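Local coordinates for protein taurocyamine kinase (Schistosoma mansoni, PDB 4WOD) that reversibly transfers phosphate between ATP and taurocyamine with magnesium as cofactor, through two kinase repeats in one chain, at residues I480-V491 and D586-G597; G90-N98 and A257-I265. The protein carries 4 engineered substitutions. One frame throughout, in Å; residues are numbered along the deposited sequence.

Contact 1: I480-V491 and D586-G597; sequences IVSTRVRVGRSV and DHMRIISMQQGG
D586 lays CB 4.0 Å from R489 O, while its OD1 accepts from C630 N. A water bonded to S490 OG and H587 N reaches D586 OD1 only weakly; the S490 hydroxyl also bonds to I628 O. H587 turns its ring edge to V491, whose N points straight at ND1 (2.9 Å, 179°) in the ring plane. Held at ND1 by V491 N and at NE2 by L495 O, the ring is fixed in its rotation. M588 bends at chi3 (-72°), which puts CE 3.9 Å from R489 CB. R589 NH1 and R484 NH2 meet edge to edge without a bond, 3.3 Å apart, their guanidinium planes 39° apart; both arginines belong to the predicted ATP site, where an anion would probably draw them together. The salt bridge of R589 is to E584. I590 exchanges backbone bonds with V487. I591 sets CG1 3.7 Å from R486 CB and touches R484 with CG2. S592 pairs with V485, and M593 runs alongside R484, its CE 3.3 Å from NE. Q594 pairs with T483. Beyond Q595, G596 O takes the T483 hydroxyl on a lone pair (OG1 to O, 2.8 Å), and G597 CA lies 3.6 Å from I480 CG2. In the eight-stranded antiparallel sheet, strand 578-582 flanks 588-595 and strand 639-646 flanks 480-489, while V485, V487, I590 and S592 pack onto helix 599-614.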
loop_
_atom_site.group_PDB
_atom_site.type_symbol
_atom_site.label_atom_id
_atom_site.label_comp_id
_atom_site.label_asym_id
_atom_site.label_seq_id
_atom_site.Cartn_x
_atom_site.Cartn_y
_atom_site.Cartn_z
ATOM N N ILE A 480 10.649 -1.406 -37.739
ATOM C CA ILE A 480 10.422 -2.260 -36.578
ATOM C C ILE A 480 11.658 -2.438 -35.700
ATOM O O ILE A 480 12.647 -3.052 -36.105
ATOM C CB ILE A 480 9.922 -3.644 -37.012
ATOM C CG1 ILE A 480 8.572 -3.497 -37.721
ATOM C CG2 ILE A 480 9.839 -4.581 -35.798
ATOM C CD1 ILE A 480 8.069 -4.771 -38.384
ATOM N N VAL A 481 11.591 -1.888 -34.494
ATOM C CA VAL A 481 12.665 -2.038 -33.519
ATOM C C VAL A 481 12.749 -3.466 -32.975
ATOM O O VAL A 481 13.838 -4.030 -32.831
ATOM C CB VAL A 481 12.485 -1.062 -32.348
ATOM C CG1 VAL A 481 13.575 -1.278 -31.305
ATOM C CG2 VAL A 481 12.489 0.382 -32.858
ATOM N N SER A 482 11.596 -4.065 -32.689
ATOM C CA SER A 482 11.587 -5.420 -32.144
ATOM C C SER A 482 10.214 -6.072 -32.251
ATOM O O SER A 482 9.196 -5.394 -32.373
ATOM C CB SER A 482 12.040 -5.419 -30.681
ATOM O OG SER A 482 11.152 -4.656 -29.882
ATOM N N THR A 483 10.211 -7.395 -32.182
ATOM C CA THR A 483 8.994 -8.188 -32.323
ATOM C C THR A 483 8.853 -9.119 -31.116
ATOM O O THR A 483 9.846 -9.553 -30.540
ATOM C CB THR A 483 9.020 -8.996 -33.641
ATOM O OG1 THR A 483 9.270 -8.098 -34.728
ATOM C CG2 THR A 483 7.694 -9.737 -33.889
ATOM N N ARG A 484 7.608 -9.423 -30.755
ATOM C CA ARG A 484 7.289 -10.151 -29.551
ATOM C C ARG A 484 5.952 -10.858 -29.779
ATOM O O ARG A 484 5.037 -10.284 -30.381
ATOM C CB ARG A 484 7.220 -9.174 -28.359
ATOM C CG ARG A 484 6.998 -9.762 -26.939
ATOM C CD ARG A 484 6.730 -8.589 -25.963
ATOM N NE ARG A 484 6.597 -8.939 -24.540
ATOM C CZ ARG A 484 5.435 -9.132 -23.910
ATOM N NH1 ARG A 484 4.298 -9.054 -24.576
ATOM N NH2 ARG A 484 5.406 -9.416 -22.608
ATOM N N VAL A 485 5.855 -12.113 -29.358
ATOM C CA VAL A 485 4.546 -12.763 -29.235
ATOM C C VAL A 485 4.503 -13.443 -27.882
ATOM O O VAL A 485 5.450 -14.093 -27.488
ATOM C CB VAL A 485 4.249 -13.807 -30.345
ATOM C CG1 VAL A 485 2.777 -14.277 -30.249
ATOM C CG2 VAL A 485 4.523 -13.233 -31.710
ATOM N N ARG A 486 3.400 -13.290 -27.161
ATOM C CA ARG A 486 3.259 -14.008 -25.911
ATOM C C ARG A 486 1.897 -14.689 -25.809
ATOM O O ARG A 486 0.956 -14.333 -26.540
ATOM C CB ARG A 486 3.465 -13.073 -24.715
ATOM C CG ARG A 486 2.436 -11.982 -24.537
ATOM C CD ARG A 486 1.197 -12.431 -23.723
ATOM N NE ARG A 486 0.306 -11.303 -23.429
ATOM C CZ ARG A 486 -1.021 -11.365 -23.365
ATOM N NH1 ARG A 486 -1.661 -12.504 -23.592
ATOM N NH2 ARG A 486 -1.714 -10.271 -23.074
ATOM N N VAL A 487 1.801 -15.641 -24.884
ATOM C CA VAL A 487 0.500 -16.200 -24.498
ATOM C C VAL A 487 0.388 -16.330 -22.989
ATOM O O VAL A 487 1.403 -16.443 -22.292
ATOM C CB VAL A 487 0.239 -17.596 -25.122
ATOM C CG1 VAL A 487 0.087 -17.505 -26.655
ATOM C CG2 VAL A 487 1.329 -18.576 -24.713
ATOM N N GLY A 488 -0.848 -16.312 -22.484
ATOM C CA GLY A 488 -1.108 -16.720 -21.119
ATOM C C GLY A 488 -1.468 -18.197 -21.049
ATOM O O GLY A 488 -2.026 -18.723 -22.003
ATOM N N ARG A 489 -1.125 -18.869 -19.943
ATOM C CA ARG A 489 -1.583 -20.248 -19.693
ATOM C C ARG A 489 -1.877 -20.464 -18.212
ATOM O O ARG A 489 -1.219 -19.896 -17.337
ATOM C CB ARG A 489 -0.554 -21.301 -20.163
ATOM C CG ARG A 489 -0.360 -21.428 -21.685
ATOM C CD ARG A 489 -1.585 -22.090 -22.395
ATOM N NE ARG A 489 -1.404 -22.276 -23.844
ATOM C CZ ARG A 489 -1.685 -21.376 -24.784
ATOM N NH1 ARG A 489 -2.161 -20.183 -24.462
ATOM N NH2 ARG A 489 -1.473 -21.665 -26.066
ATOM N N SER A 490 -2.911 -21.264 -17.957
ATOM C CA SER A 490 -3.258 -21.736 -16.642
ATOM C C SER A 490 -2.991 -23.224 -16.605
ATOM O O SER A 490 -3.143 -23.911 -17.616
ATOM C CB SER A 490 -4.740 -21.460 -16.321
ATOM O OG SER A 490 -5.048 -20.081 -16.403
ATOM N N VAL A 491 -2.610 -23.714 -15.428
ATOM C CA VAL A 491 -2.321 -25.116 -15.237
ATOM C C VAL A 491 -3.528 -25.767 -14.571
ATOM O O VAL A 491 -4.007 -25.294 -13.521
ATOM C CB VAL A 491 -1.057 -25.324 -14.373
ATOM C CG1 VAL A 491 -0.826 -26.828 -14.078
ATOM C CG2 VAL A 491 0.179 -24.677 -15.044
ATOM N N ASP A 586 -1.350 -14.662 -14.391
ATOM C CA ASP A 586 -1.677 -16.008 -14.815
ATOM C C ASP A 586 -0.572 -16.909 -14.312
ATOM O O ASP A 586 0.543 -16.417 -14.013
ATOM C CB ASP A 586 -1.794 -16.098 -16.346
ATOM C CG ASP A 586 -3.086 -15.500 -16.875
ATOM O OD1 ASP A 586 -4.160 -15.820 -16.318
ATOM O OD2 ASP A 586 -3.031 -14.725 -17.850
ATOM N N HIS A 587 -0.855 -18.216 -14.249
ATOM C CA HIS A 587 0.148 -19.173 -13.811
ATOM C C HIS A 587 1.421 -18.995 -14.630
ATOM O O HIS A 587 2.515 -19.094 -14.098
ATOM C CB HIS A 587 -0.354 -20.609 -13.930
ATOM C CG HIS A 587 -1.450 -20.939 -12.960
ATOM N ND1 HIS A 587 -2.378 -21.930 -13.192
ATOM C CD2 HIS A 587 -1.784 -20.378 -11.776
ATOM C CE1 HIS A 587 -3.237 -21.975 -12.186
ATOM N NE2 HIS A 587 -2.892 -21.048 -11.308
ATOM N N MET A 588 1.250 -18.737 -15.917
ATOM C CA MET A 588 2.387 -18.433 -16.797
ATOM C C MET A 588 2.071 -17.382 -17.844
ATOM O O MET A 588 0.963 -17.330 -18.383
ATOM C CB MET A 588 2.869 -19.688 -17.519
ATOM C CG MET A 588 3.553 -20.720 -16.676
ATOM S SD MET A 588 3.982 -22.123 -17.770
ATOM C CE MET A 588 2.386 -22.841 -18.085
ATOM N N ARG A 589 3.062 -16.549 -18.143
ATOM C CA ARG A 589 3.048 -15.746 -19.352
ATOM C C ARG A 589 4.270 -16.260 -20.106
ATOM O O ARG A 589 5.373 -16.209 -19.576
ATOM C CB ARG A 589 3.116 -14.229 -19.057
ATOM C CG ARG A 589 3.072 -13.351 -20.313
ATOM C CD ARG A 589 2.865 -11.828 -20.059
ATOM N NE ARG A 589 3.256 -11.383 -18.715
ATOM C CZ ARG A 589 4.266 -10.550 -18.460
ATOM N NH1 ARG A 589 5.013 -10.075 -19.448
ATOM N NH2 ARG A 589 4.545 -10.197 -17.212
ATOM N N ILE A 590 4.052 -16.842 -21.285
ATOM C CA ILE A 590 5.141 -17.404 -22.085
ATOM C C ILE A 590 5.428 -16.466 -23.258
ATOM O O ILE A 590 4.535 -16.155 -24.036
ATOM C CB ILE A 590 4.803 -18.817 -22.610
ATOM C CG1 ILE A 590 4.398 -19.737 -21.450
ATOM C CG2 ILE A 590 5.993 -19.423 -23.403
ATOM C CD1 ILE A 590 3.781 -21.056 -21.920
ATOM N N ILE A 591 6.683 -16.043 -23.386
ATOM C CA ILE A 591 7.033 -14.904 -24.238
ATOM C C ILE A 591 8.161 -15.223 -25.198
ATOM O O ILE A 591 9.165 -15.780 -24.793
ATOM C CB ILE A 591 7.482 -13.686 -23.376
ATOM C CG1 ILE A 591 6.388 -13.271 -22.388
ATOM C CG2 ILE A 591 7.889 -12.492 -24.241
ATOM C CD1 ILE A 591 6.966 -12.757 -21.076
ATOM N N SER A 592 7.998 -14.861 -26.464
ATOM C CA SER A 592 9.111 -14.942 -27.410
ATOM C C SER A 592 9.343 -13.551 -27.962
ATOM O O SER A 592 8.389 -12.851 -28.261
ATOM C CB SER A 592 8.820 -15.937 -28.533
ATOM O OG SER A 592 9.939 -16.046 -29.413
ATOM N N MET A 593 10.601 -13.142 -28.097
ATOM C CA MET A 593 10.877 -11.834 -28.657
ATOM C C MET A 593 12.304 -11.720 -29.178
ATOM O O MET A 593 13.169 -12.507 -28.808
ATOM C CB MET A 593 10.632 -10.747 -27.606
ATOM C CG MET A 593 11.608 -10.836 -26.446
ATOM S SD MET A 593 11.503 -9.472 -25.271
ATOM C CE MET A 593 9.849 -9.618 -24.635
ATOM N N GLN A 594 12.540 -10.727 -30.033
ATOM C CA GLN A 594 13.892 -10.435 -30.523
ATOM C C GLN A 594 13.933 -9.090 -31.231
ATOM O O GLN A 594 12.892 -8.524 -31.570
ATOM C CB GLN A 594 14.382 -11.529 -31.477
ATOM C CG GLN A 594 13.743 -11.485 -32.853
ATOM C CD GLN A 594 13.915 -12.784 -33.609
ATOM O OE1 GLN A 594 13.776 -13.865 -33.039
ATOM N NE2 GLN A 594 14.225 -12.687 -34.900
ATOM N N GLN A 595 15.143 -8.579 -31.445
ATOM C CA GLN A 595 15.338 -7.371 -32.238
ATOM C C GLN A 595 14.926 -7.643 -33.676
ATOM O O GLN A 595 15.031 -8.774 -34.148
ATOM C CB GLN A 595 16.801 -6.912 -32.198
ATOM C CG GLN A 595 17.299 -6.466 -30.834
ATOM C CD GLN A 595 16.816 -5.083 -30.461
ATOM O OE1 GLN A 595 15.724 -4.919 -29.914
ATOM N NE2 GLN A 595 17.633 -4.075 -30.746
ATOM N N GLY A 596 14.462 -6.612 -34.374
ATOM C CA GLY A 596 14.089 -6.757 -35.768
ATOM C C GLY A 596 12.623 -7.103 -35.941
ATOM O O GLY A 596 11.860 -7.106 -34.973
ATOM N N GLY A 597 12.231 -7.414 -37.172
ATOM C CA GLY A 597 10.832 -7.636 -37.486
ATOM C C GLY A 597 10.485 -9.034 -37.958
ATOM O O GLY A 597 9.448 -9.238 -38.587
HETATM O O HOH W 1 -3.760 -18.638 -14.396
#

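Contact 2: G90-N98 and A257-I265; sequences GKIQHPKSN and AFNDRLGFI
CG is anti to the backbone N in both H94 (chi1 -168°) and F258 (chi1 178°), and the two side chains cross at about a right angle, H94 CD2 lying 4.0 Å from F258 CE1. H94 CD2 also comes within 3.5 Å of G263 CA, an approach possible because that residue has no side chain to collide with the ring, and H94 ND1 is bonded to G328 N. P95 O meets the rim of the F258 ring in plane, 3.5 Å from CZ. H94 N donates to D260 O (3.1 Å). K96 bends at chi2 (-55°) and its NZ forms a salt bridge to D260 OD1, modelled so short that its exact length is doubtful. I92 rests its CG2 3.7 Å from L262 CD2, and its O lies 3.4 Å from R261 CG; R261 NH1 forms a salt bridge with D78 of helix 74-84. Residues 90-98, in the long connection between that helix and strand 117-126, thus drape over a small two-stranded hairpin. At its tip OD1 of N259 accepts from R261 N (Asx turn) and from L262 N (completing an Asx motif), and L262 and G263 both face N259 in a classic beta bulge.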
loop_
_atom_site.group_PDB
_atom_site.type_symbol
_atom_site.label_atom_id
_atom_site.label_comp_id
_atom_site.label_asym_id
_atom_site.label_seq_id
_atom_site.Cartn_x
_atom_site.Cartn_y
_atom_site.Cartn_z
ATOM N N GLY A 90 -0.164 24.160 0.946
ATOM C CA GLY A 90 0.730 24.647 1.977
ATOM C C GLY A 90 0.027 25.708 2.797
ATOM O O GLY A 90 0.663 26.580 3.380
ATOM N N LYS A 91 -1.302 25.624 2.834
ATOM C CA LYS A 91 -2.135 26.607 3.524
ATOM C C LYS A 91 -2.398 26.163 4.955
ATOM O O LYS A 91 -3.541 25.926 5.350
ATOM C CB LYS A 91 -3.457 26.805 2.782
ATOM C CG LYS A 91 -4.118 28.145 3.048
ATOM C CD LYS A 91 -5.481 28.238 2.373
ATOM C CE LYS A 91 -5.509 29.338 1.318
ATOM N NZ LYS A 91 -6.881 29.541 0.768
ATOM N N ILE A 92 -1.331 26.036 5.728
ATOM C CA ILE A 92 -1.431 25.441 7.048
ATOM C C ILE A 92 -2.299 26.278 7.965
ATOM O O ILE A 92 -2.076 27.469 8.115
ATOM C CB ILE A 92 -0.048 25.267 7.670
ATOM C CG1 ILE A 92 0.908 24.669 6.632
ATOM C CG2 ILE A 92 -0.144 24.399 8.914
ATOM C CD1 ILE A 92 2.354 24.681 7.063
ATOM N N GLN A 93 -3.313 25.664 8.562
ATOM C CA GLN A 93 -4.123 26.392 9.533
ATOM C C GLN A 93 -4.716 25.423 10.539
ATOM O O GLN A 93 -4.767 24.216 10.298
ATOM C CB GLN A 93 -5.218 27.206 8.831
ATOM C CG GLN A 93 -6.231 26.387 8.049
ATOM C CD GLN A 93 -7.251 27.270 7.320
ATOM O OE1 GLN A 93 -7.960 28.069 7.940
ATOM N NE2 GLN A 93 -7.317 27.128 5.997
ATOM N N HIS A 94 -5.139 25.943 11.679
ATOM C CA HIS A 94 -5.713 25.083 12.703
ATOM C C HIS A 94 -6.771 25.823 13.509
ATOM O O HIS A 94 -6.536 26.949 13.951
ATOM C CB HIS A 94 -4.618 24.558 13.639
ATOM C CG HIS A 94 -5.091 23.459 14.527
ATOM N ND1 HIS A 94 -5.272 22.173 14.073
ATOM C CD2 HIS A 94 -5.469 23.459 15.826
ATOM C CE1 HIS A 94 -5.726 21.423 15.055
ATOM N NE2 HIS A 94 -5.843 22.175 16.134
ATOM N N PRO A 95 -7.925 25.174 13.752
ATOM C CA PRO A 95 -8.997 25.840 14.506
ATOM C C PRO A 95 -8.725 25.942 16.007
ATOM O O PRO A 95 -7.867 25.229 16.523
ATOM C CB PRO A 95 -10.212 24.938 14.243
ATOM C CG PRO A 95 -9.645 23.605 14.044
ATOM C CD PRO A 95 -8.294 23.803 13.361
ATOM N N LYS A 96 -9.441 26.828 16.699
ATOM C CA LYS A 96 -9.391 26.847 18.150
ATOM C C LYS A 96 -9.749 25.463 18.674
ATOM O O LYS A 96 -10.526 24.732 18.050
ATOM C CB LYS A 96 -10.344 27.893 18.732
ATOM C CG LYS A 96 -10.038 29.311 18.306
ATOM C CD LYS A 96 -8.606 29.698 18.625
ATOM C CE LYS A 96 -8.444 31.226 18.612
ATOM N NZ LYS A 96 -6.998 31.578 18.531
ATOM N N SER A 97 -9.143 25.114 19.801
ATOM C CA SER A 97 -9.404 23.868 20.498
ATOM C C SER A 97 -10.892 23.742 20.794
ATOM O O SER A 97 -11.521 24.711 21.230
ATOM C CB SER A 97 -8.584 23.827 21.790
ATOM O OG SER A 97 -8.796 22.641 22.530
ATOM N N ASN A 98 -11.450 22.563 20.528
ATOM C CA ASN A 98 -12.847 22.263 20.857
ATOM C C ASN A 98 -13.061 20.762 21.041
ATOM O O ASN A 98 -13.091 20.004 20.052
ATOM C CB ASN A 98 -13.793 22.791 19.776
ATOM C CG ASN A 98 -15.253 22.442 20.053
ATOM O OD1 ASN A 98 -15.643 22.215 21.198
ATOM N ND2 ASN A 98 -16.055 22.363 18.994
ATOM N N ALA A 257 1.524 26.532 24.769
ATOM C CA ALA A 257 1.879 27.183 23.512
ATOM C C ALA A 257 0.956 26.757 22.380
ATOM O O ALA A 257 0.848 25.568 22.079
ATOM C CB ALA A 257 3.336 26.871 23.148
ATOM N N PHE A 258 0.296 27.732 21.756
ATOM C CA PHE A 258 -0.638 27.484 20.667
ATOM C C PHE A 258 -0.592 28.646 19.688
ATOM O O PHE A 258 -0.566 29.789 20.108
ATOM C CB PHE A 258 -2.061 27.293 21.234
ATOM C CG PHE A 258 -3.145 27.064 20.189
ATOM C CD1 PHE A 258 -3.734 25.803 20.041
ATOM C CD2 PHE A 258 -3.627 28.109 19.411
ATOM C CE1 PHE A 258 -4.757 25.592 19.100
ATOM C CE2 PHE A 258 -4.636 27.900 18.461
ATOM C CZ PHE A 258 -5.203 26.646 18.308
ATOM N N ASN A 259 -0.584 28.378 18.388
ATOM C CA ASN A 259 -0.867 29.459 17.440
ATOM C C ASN A 259 -1.813 28.985 16.337
ATOM O O ASN A 259 -1.979 27.774 16.108
ATOM C CB ASN A 259 0.434 30.073 16.864
ATOM C CG ASN A 259 1.140 29.198 15.815
ATOM O OD1 ASN A 259 0.517 28.636 14.919
ATOM N ND2 ASN A 259 2.474 29.153 15.894
ATOM N N ASP A 260 -2.437 29.946 15.661
ATOM C CA ASP A 260 -3.572 29.645 14.809
ATOM C C ASP A 260 -3.171 29.006 13.486
ATOM O O ASP A 260 -4.025 28.707 12.666
ATOM C CB ASP A 260 -4.400 30.913 14.550
ATOM C CG ASP A 260 -4.990 31.493 15.831
ATOM O OD1 ASP A 260 -6.047 30.986 16.279
ATOM O OD2 ASP A 260 -4.390 32.442 16.393
ATOM N N ARG A 261 -1.881 28.776 13.297
ATOM C CA ARG A 261 -1.393 28.046 12.138
ATOM C C ARG A 261 -1.125 26.561 12.460
ATOM O O ARG A 261 -1.612 25.667 11.759
ATOM C CB ARG A 261 -0.134 28.734 11.625
ATOM C CG ARG A 261 0.427 28.222 10.327
ATOM C CD ARG A 261 1.490 29.212 9.852
ATOM N NE ARG A 261 2.502 29.444 10.881
ATOM C CZ ARG A 261 3.573 28.681 11.006
ATOM N NH1 ARG A 261 3.729 27.689 10.156
ATOM N NH2 ARG A 261 4.481 28.905 11.954
ATOM N N LEU A 262 -0.375 26.293 13.532
ATOM C CA LEU A 262 -0.004 24.922 13.871
ATOM C C LEU A 262 -0.804 24.337 15.022
ATOM O O LEU A 262 -0.597 23.182 15.391
ATOM C CB LEU A 262 1.493 24.843 14.225
ATOM C CG LEU A 262 2.402 25.432 13.133
ATOM C CD1 LEU A 262 3.860 25.382 13.539
ATOM C CD2 LEU A 262 2.188 24.708 11.816
ATOM N N GLY A 263 -1.687 25.123 15.622
ATOM C CA GLY A 263 -2.336 24.659 16.836
ATOM C C GLY A 263 -1.362 24.537 18.005
ATOM O O GLY A 263 -0.531 25.424 18.213
ATOM N N PHE A 264 -1.480 23.455 18.784
ATOM C CA PHE A 264 -0.589 23.226 19.929
ATOM C C PHE A 264 0.793 22.786 19.451
ATOM O O PHE A 264 0.944 21.809 18.695
ATOM C CB PHE A 264 -1.159 22.183 20.881
ATOM C CG PHE A 264 -2.361 22.651 21.646
ATOM C CD1 PHE A 264 -2.217 23.571 22.679
ATOM C CD2 PHE A 264 -3.620 22.188 21.327
ATOM C CE1 PHE A 264 -3.319 24.008 23.397
ATOM C CE2 PHE A 264 -4.739 22.617 22.042
ATOM C CZ PHE A 264 -4.580 23.515 23.082
ATOM N N ILE A 265 1.795 23.528 19.878
ATOM C CA ILE A 265 3.182 23.198 19.546
ATOM C C ILE A 265 3.613 21.916 20.256
ATOM O O ILE A 265 3.286 21.698 21.436
ATOM C CB ILE A 265 4.129 24.353 19.937
ATOM C CG1 ILE A 265 3.681 25.669 19.286
ATOM C CG2 ILE A 265 5.593 24.015 19.609
ATOM C CD1 ILE A 265 3.484 25.608 17.779
HETATM O O HOH W 2 -7.447 29.161 15.352
#

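In the fold
The two contacts lie in different repeats of the duplicated chain and on opposite sides of its centre, about 57 Å apart between centres and about 39 Å between nearest atoms, so they do not touch. Contact 1 joins two central sheet strands of the second repeat and holds residues of its predicted ATP site; the side chain of D586 is about 6 Å from that of C631, the predicted active-site cysteine. Contact 2 is one shell further out: the F264 side chain is about 12 Å from the bound arginine and about 10 Å from those of R123 and R226, predicted to bind ATP. Strands 117-126 and 225-232 there are neighbours, as 480-489 and 588-595 are in contact 1.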